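PDB 6FSF: GTPase-activating protein BEM3 from Saccharomyces cerevisiae S288C, which acts as a GTPase-activating protein for CDC42 and, less efficiently, RHO1, and is present here as its phosphoinositide-binding tandem PX-PH region. Local coordinates for residues L145-P150 against T221-C226; S188-I193 against F207-H212. All blocks are in the same frame, centred on the assembly; numbering follows the deposited sequence.

Contact 1 (L145-P150 against T221-C226)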
loop_
_atom_site.group_PDB
_atom_site.type_symbol
_atom_site.label_atom_id
_atom_site.label_comp_id
_atom_site.label_asym_id
_atom_site.label_seq_id
_atom_site.Cartn_x
_atom_site.Cartn_y
_atom_site.Cartn_z
ATOM N N LEU A 145 -7.539 3.867 4.892
ATOM C CA LEU A 145 -7.578 3.589 6.320
ATOM C C LEU A 145 -8.247 2.244 6.562
ATOM O O LEU A 145 -8.958 1.717 5.704
ATOM C CB LEU A 145 -8.319 4.692 7.089
ATOM C CG LEU A 145 -7.780 6.118 6.974
ATOM C CD1 LEU A 145 -8.721 7.100 7.657
ATOM C CD2 LEU A 145 -6.383 6.215 7.561
ATOM N N LEU A 146 -8.009 1.696 7.751
ATOM C CA LEU A 146 -8.650 0.470 8.209
ATOM C C LEU A 146 -9.518 0.798 9.416
ATOM O O LEU A 146 -9.049 1.426 10.368
ATOM C CB LEU A 146 -7.617 -0.603 8.563
ATOM C CG LEU A 146 -6.813 -1.164 7.385
ATOM C CD1 LEU A 146 -5.787 -2.182 7.855
ATOM C CD2 LEU A 146 -7.743 -1.781 6.352
ATOM N N LEU A 147 -10.780 0.375 9.374
ATOM C CA LEU A 147 -11.784 0.780 10.350
ATOM C C LEU A 147 -12.363 -0.429 11.069
ATOM O O LEU A 147 -12.685 -1.443 10.442
ATOM C CB LEU A 147 -12.911 1.567 9.672
ATOM C CG LEU A 147 -14.078 2.010 10.556
ATOM C CD1 LEU A 147 -13.601 2.951 11.650
ATOM C CD2 LEU A 147 -15.156 2.667 9.711
ATOM N N ARG A 148 -12.505 -0.307 12.390
ATOM C CA ARG A 148 -13.134 -1.320 13.222
ATOM C C ARG A 148 -14.129 -0.653 14.162
ATOM O O ARG A 148 -13.944 0.496 14.573
ATOM C CB ARG A 148 -12.098 -2.113 14.042
ATOM C CG ARG A 148 -12.685 -3.222 14.912
ATOM C CD ARG A 148 -11.622 -3.885 15.778
ATOM N NE ARG A 148 -11.058 -2.978 16.778
ATOM C CZ ARG A 148 -11.478 -2.895 18.038
ATOM N NH1 ARG A 148 -12.473 -3.664 18.464
ATOM N NH2 ARG A 148 -10.900 -2.044 18.875
ATOM N N ARG A 149 -15.192 -1.383 14.493
ATOM C CA ARG A 149 -16.201 -0.947 15.441
ATOM C C ARG A 149 -16.303 -1.941 16.591
ATOM O O ARG A 149 -16.074 -3.139 16.398
ATOM C CB ARG A 149 -17.569 -0.809 14.765
ATOM C CG ARG A 149 -17.567 0.144 13.588
ATOM C CD ARG A 149 -17.221 1.553 14.035
ATOM N NE ARG A 149 -18.102 1.997 15.109
ATOM C CZ ARG A 149 -19.328 2.473 14.915
ATOM N NH1 ARG A 149 -20.066 2.853 15.949
ATOM N NH2 ARG A 149 -19.816 2.574 13.685
ATOM N N PRO A 150 -16.642 -1.475 17.804
ATOM C CA PRO A 150 -16.779 -2.338 18.984
ATOM C C PRO A 150 -17.747 -3.502 18.777
ATOM O O PRO A 150 -18.884 -3.280 18.363
ATOM C CB PRO A 150 -17.310 -1.380 20.054
ATOM C CG PRO A 150 -16.803 -0.043 19.634
ATOM C CD PRO A 150 -16.870 -0.057 18.135
ATOM N N THR A 221 -19.585 7.610 20.720
ATOM C CA THR A 221 -19.345 6.581 19.719
ATOM C C THR A 221 -17.847 6.513 19.447
ATOM O O THR A 221 -17.172 7.544 19.402
ATOM C CB THR A 221 -20.115 6.855 18.420
ATOM O OG1 THR A 221 -21.427 7.335 18.731
ATOM C CG2 THR A 221 -20.244 5.579 17.605
ATOM N N LYS A 222 -17.335 5.298 19.264
ATOM C CA LYS A 222 -15.901 5.053 19.152
ATOM C C LYS A 222 -15.580 4.404 17.814
ATOM O O LYS A 222 -16.185 3.386 17.456
ATOM C CB LYS A 222 -15.408 4.138 20.275
ATOM C CG LYS A 222 -16.003 4.415 21.639
ATOM C CD LYS A 222 -15.872 3.181 22.514
ATOM C CE LYS A 222 -15.433 3.542 23.922
ATOM N NZ LYS A 222 -15.126 2.322 24.725
ATOM N N TYR A 223 -14.623 4.983 17.085
ATOM C CA TYR A 223 -14.139 4.429 15.826
ATOM C C TYR A 223 -12.650 4.135 15.952
ATOM O O TYR A 223 -11.869 5.020 16.307
ATOM C CB TYR A 223 -14.373 5.385 14.643
ATOM C CG TYR A 223 -15.828 5.723 14.343
ATOM C CD1 TYR A 223 -16.861 5.157 15.060
ATOM C CD2 TYR A 223 -16.161 6.607 13.330
ATOM C CE1 TYR A 223 -18.176 5.467 14.800
ATOM C CE2 TYR A 223 -17.483 6.908 13.051
ATOM C CZ TYR A 223 -18.486 6.338 13.794
ATOM O OH TYR A 223 -19.802 6.636 13.538
ATOM N N TYR A 224 -12.258 2.901 15.650
ATOM C CA TYR A 224 -10.859 2.492 15.668
ATOM C C TYR A 224 -10.316 2.548 14.244
ATOM O O TYR A 224 -10.861 1.905 13.340
ATOM C CB TYR A 224 -10.709 1.091 16.258
ATOM C CG TYR A 224 -11.195 0.995 17.687
ATOM C CD1 TYR A 224 -10.321 1.168 18.752
ATOM C CD2 TYR A 224 -12.534 0.750 17.971
ATOM C CE1 TYR A 224 -10.765 1.088 20.061
ATOM C CE2 TYR A 224 -12.985 0.671 19.275
ATOM C CZ TYR A 224 -12.096 0.839 20.315
ATOM O OH TYR A 224 -12.540 0.760 21.616
ATOM N N ILE A 225 -9.252 3.326 14.045
ATOM C CA ILE A 225 -8.713 3.603 12.720
ATOM C C ILE A 225 -7.215 3.335 12.732
ATOM O O ILE A 225 -6.504 3.798 13.631
ATOM C CB ILE A 225 -9.001 5.053 12.286
ATOM C CG1 ILE A 225 -10.509 5.305 12.246
ATOM C CG2 ILE A 225 -8.367 5.343 10.936
ATOM C CD1 ILE A 225 -10.885 6.768 12.260
ATOM N N CYS A 226 -6.739 2.594 11.736
ATOM C CA CYS A 226 -5.326 2.293 11.582
ATOM C C CYS A 226 -4.854 2.727 10.201
ATOM O O CYS A 226 -5.610 2.684 9.227
ATOM C CB CYS A 226 -5.049 0.797 11.776
ATOM S SG CYS A 226 -5.469 0.155 13.409
#
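The guanidinium of Arg148 lies over one face of the Tyr224 ring. Its NH2 sits above the ring centre, 3.3 Å from both CG and CD1 of Tyr224. CZ of Arg148 stands 17° off the ring normal, so this is a cation-pi contact over the face. The two planes are 35° apart, a tilt that brings NH2 down onto the ring. At the ring's edge, near its plane, lie the carbonyl O of Arg148 and CG of Pro150, the latter 3.9 Å from CE2 of Tyr224. A second Arg-Tyr pair forms just past the strand end, where Tyr223 lies on the side of Leu147. There CE1 of Tyr223 lies over the centre of the Arg149 guanidinium, 3.2 Å from CZ of Arg149, with the two planes inclined. Bends at chi2 and chi3 bring the Arg149 chain alongside Tyr223. They also bring NE of Arg149 to the carbonyl O of Lys222, but this bond is long and weak.

The two strands are the first and last of the seven in the PH domain, and they pair antiparallel. Helix 230-240 follows the last strand, as the C-terminal helix does in PH domains. Leu146 with Cys226 and Arg148 with Tyr224 are hydrogen-bonded pairs. Four backbone bonds join them, among them Arg148 N to Tyr224 O at 2.9 Å.

Leu147 and Ile225 form the non-hydrogen-bonded pair between. CD1 of Leu147 touches CG1 of Ile225 at 3.9 Å and also reaches CB of Tyr223. Further along, CD1 of Leu145 meets CG2 of Ile225 at 3.7 Å. Ile225 also packs on Phe207 and Ile209 of the next strand. Arg148 has a second aromatic partner in Phe201, again by cation-pi contact.

Contact 2 (S188-I193 against F207-H212)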
loop_
_atom_site.group_PDB
_atom_site.type_symbol
_atom_site.label_atom_id
_atom_site.label_comp_id
_atom_site.label_asym_id
_atom_site.label_seq_id
_atom_site.Cartn_x
_atom_site.Cartn_y
_atom_site.Cartn_z
ATOM N N SER A 188 -15.295 15.241 19.245
ATOM C CA SER A 188 -14.642 13.970 19.515
ATOM C C SER A 188 -13.323 14.157 20.257
ATOM O O SER A 188 -12.792 15.261 20.383
ATOM C CB SER A 188 -14.406 13.198 18.211
ATOM O OG SER A 188 -13.705 13.992 17.278
ATOM N N SER A 189 -12.807 13.036 20.755
ATOM C CA SER A 189 -11.502 12.957 21.391
ATOM C C SER A 189 -10.669 11.899 20.682
ATOM O O SER A 189 -11.208 10.959 20.087
ATOM C CB SER A 189 -11.631 12.620 22.884
ATOM O OG SER A 189 -12.280 11.374 23.074
ATOM N N ILE A 190 -9.349 12.060 20.737
ATOM C CA ILE A 190 -8.424 11.222 19.985
ATOM C C ILE A 190 -7.328 10.724 20.916
ATOM O O ILE A 190 -6.816 11.480 21.750
ATOM C CB ILE A 190 -7.818 11.983 18.784
ATOM C CG1 ILE A 190 -8.912 12.477 17.840
ATOM C CG2 ILE A 190 -6.837 11.099 18.024
ATOM C CD1 ILE A 190 -9.386 13.895 18.113
ATOM N N GLU A 191 -6.973 9.448 20.772
ATOM C CA GLU A 191 -5.902 8.842 21.550
ATOM C C GLU A 191 -5.214 7.778 20.709
ATOM O O GLU A 191 -5.867 7.073 19.936
ATOM C CB GLU A 191 -6.436 8.222 22.849
ATOM C CG GLU A 191 -7.503 7.155 22.634
ATOM C CD GLU A 191 -7.967 6.520 23.932
ATOM O OE1 GLU A 191 -7.293 6.718 24.963
ATOM O OE2 GLU A 191 -9.005 5.826 23.920
ATOM N N LEU A 192 -3.895 7.674 20.860
ATOM C CA LEU A 192 -3.153 6.605 20.207
ATOM C C LEU A 192 -3.411 5.277 20.902
ATOM O O LEU A 192 -3.528 5.210 22.129
ATOM C CB LEU A 192 -1.651 6.897 20.217
ATOM C CG LEU A 192 -1.057 7.979 19.313
ATOM C CD1 LEU A 192 -1.237 9.359 19.928
ATOM C CD2 LEU A 192 0.413 7.687 19.052
ATOM N N ILE A 193 -3.501 4.216 20.109
ATOM C CA ILE A 193 -3.508 2.853 20.627
ATOM C C ILE A 193 -2.076 2.317 20.515
ATOM O O ILE A 193 -1.526 2.301 19.408
ATOM C CB ILE A 193 -4.485 1.960 19.856
ATOM C CG1 ILE A 193 -5.925 2.411 20.115
ATOM C CG2 ILE A 193 -4.290 0.502 20.250
ATOM C CD1 ILE A 193 -6.846 2.208 18.933
ATOM N N PHE A 207 -5.397 4.458 16.216
ATOM C CA PHE A 207 -5.858 5.465 17.157
ATOM C C PHE A 207 -7.372 5.362 17.273
ATOM O O PHE A 207 -8.041 4.769 16.422
ATOM C CB PHE A 207 -5.433 6.876 16.734
ATOM C CG PHE A 207 -5.656 7.167 15.277
ATOM C CD1 PHE A 207 -4.624 7.029 14.363
ATOM C CD2 PHE A 207 -6.896 7.583 14.821
ATOM C CE1 PHE A 207 -4.825 7.297 13.022
ATOM C CE2 PHE A 207 -7.104 7.854 13.482
ATOM C CZ PHE A 207 -6.067 7.710 12.582
ATOM N N LEU A 208 -7.908 5.947 18.340
ATOM C CA LEU A 208 -9.331 5.881 18.648
ATOM C C LEU A 208 -9.937 7.274 18.594
ATOM O O LEU A 208 -9.405 8.212 19.198
ATOM C CB LEU A 208 -9.566 5.261 20.029
ATOM C CG LEU A 208 -10.985 5.377 20.591
ATOM C CD1 LEU A 208 -11.982 4.706 19.658
ATOM C CD2 LEU A 208 -11.068 4.783 21.989
ATOM N N ILE A 209 -11.053 7.403 17.881
ATOM C CA ILE A 209 -11.824 8.640 17.819
ATOM C C ILE A 209 -13.150 8.398 18.528
ATOM O O ILE A 209 -13.946 7.553 18.100
ATOM C CB ILE A 209 -12.044 9.102 16.371
ATOM C CG1 ILE A 209 -10.702 9.298 15.664
ATOM C CG2 ILE A 209 -12.850 10.388 16.341
ATOM C CD1 ILE A 209 -10.823 9.866 14.266
ATOM N N THR A 210 -13.385 9.135 19.613
ATOM C CA THR A 210 -14.584 8.984 20.438
ATOM C C THR A 210 -15.441 10.236 20.275
ATOM O O THR A 210 -15.184 11.261 20.912
ATOM C CB THR A 210 -14.216 8.754 21.901
ATOM O OG1 THR A 210 -13.328 7.633 22.004
ATOM C CG2 THR A 210 -15.465 8.469 22.719
ATOM N N GLU A 211 -16.474 10.141 19.438
ATOM C CA GLU A 211 -17.296 11.289 19.071
ATOM C C GLU A 211 -18.471 11.423 20.034
ATOM O O GLU A 211 -19.247 10.479 20.211
ATOM C CB GLU A 211 -17.798 11.151 17.634
ATOM C CG GLU A 211 -18.459 12.404 17.085
ATOM C CD GLU A 211 -19.097 12.178 15.728
ATOM O OE1 GLU A 211 -19.769 11.140 15.553
ATOM O OE2 GLU A 211 -18.919 13.034 14.836
ATOM N N HIS A 212 -18.606 12.599 20.640
ATOM C CA HIS A 212 -19.705 12.866 21.562
ATOM C C HIS A 212 -20.786 13.714 20.895
ATOM O O HIS A 212 -21.372 13.313 19.889
ATOM C CB HIS A 212 -19.192 13.567 22.822
ATOM C CG HIS A 212 -18.071 12.843 23.500
ATOM N ND1 HIS A 212 -18.109 11.490 23.762
ATOM C CD2 HIS A 212 -16.882 13.285 23.974
ATOM C CE1 HIS A 212 -16.990 11.130 24.365
ATOM N NE2 HIS A 212 -16.229 12.200 24.507
#
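Four backbone hydrogen bonds join Ser189 to Thr210 and Glu191 to Leu208. The shortest runs from Leu208 N to Glu191 O, at 2.8 Å and nearly in line with the carbonyl bond. Thr210 N meets Ser189 O at 2.9 Å in the carbonyl plane. The return bond, Ser189 N to Thr210 O, is less regular: its donor stands 45° out of the carbonyl plane. CA-H groups of Ile190 and Ile209 add contacts to the carbonyl oxygens of Leu208 and Ser189. At one end the strands come close, with Ser188 CA only 3.1 Å from Thr210 O. The hydroxyl of Ser188 and the carboxylate of Glu211 both find partners on Lys184, Ser188 OG at its carbonyl O and Glu211 OE2 at its backbone N.

These antiparallel strands belong to the PH-domain sheet, and strand 188-193 is its outermost strand on this side. The face bearing Phe207 and Ile209 turns to the C-terminal helix 230-240. Phe207 packs there on Arg233 and Leu237, and Ile209 on Phe240.

On the other face, Glu191 runs alongside Leu208 in the same direction. CG of Glu191 lies 3.8 Å from CB of Leu208. CG of Glu191 is tucked over the backbone (chi1 58°) and the rest of the chain is stretched out, which keeps it beside the leucine. On this face too, OG of Ser189 touches CB of Thr210 at 3.5 Å. On the helix-facing side, CG2 of Ile209 meets CB of Ser188 at 3.7 Å. CG1 of Ile190 is a looser neighbour of CG1 of Ile209. At the far end, CD1 of Ile193 rests against the backbone C of Phe207 at 3.6 Å, and its side chain also touches Tyr224.

Both contacts lie in one antiparallel sheet of the PH domain, with centres about 9 Å apart. The order across this part is 142-148, 221-226, 206-211, 188-193. Contact 1 joins the first pair and contact 2 the last. Strands 206-211 and 221-226 are neighbours and link them, with probable backbone hydrogen bonds from Thr221 O to Glu211 N and from Tyr223 N to Ile209 O. Along the chain, both segments of contact 2 fall between those of contact 1. Contact 1 therefore brings the start of the domain to its last strand, while contact 2 pairs successive strands at the edge, beside helix 230-240.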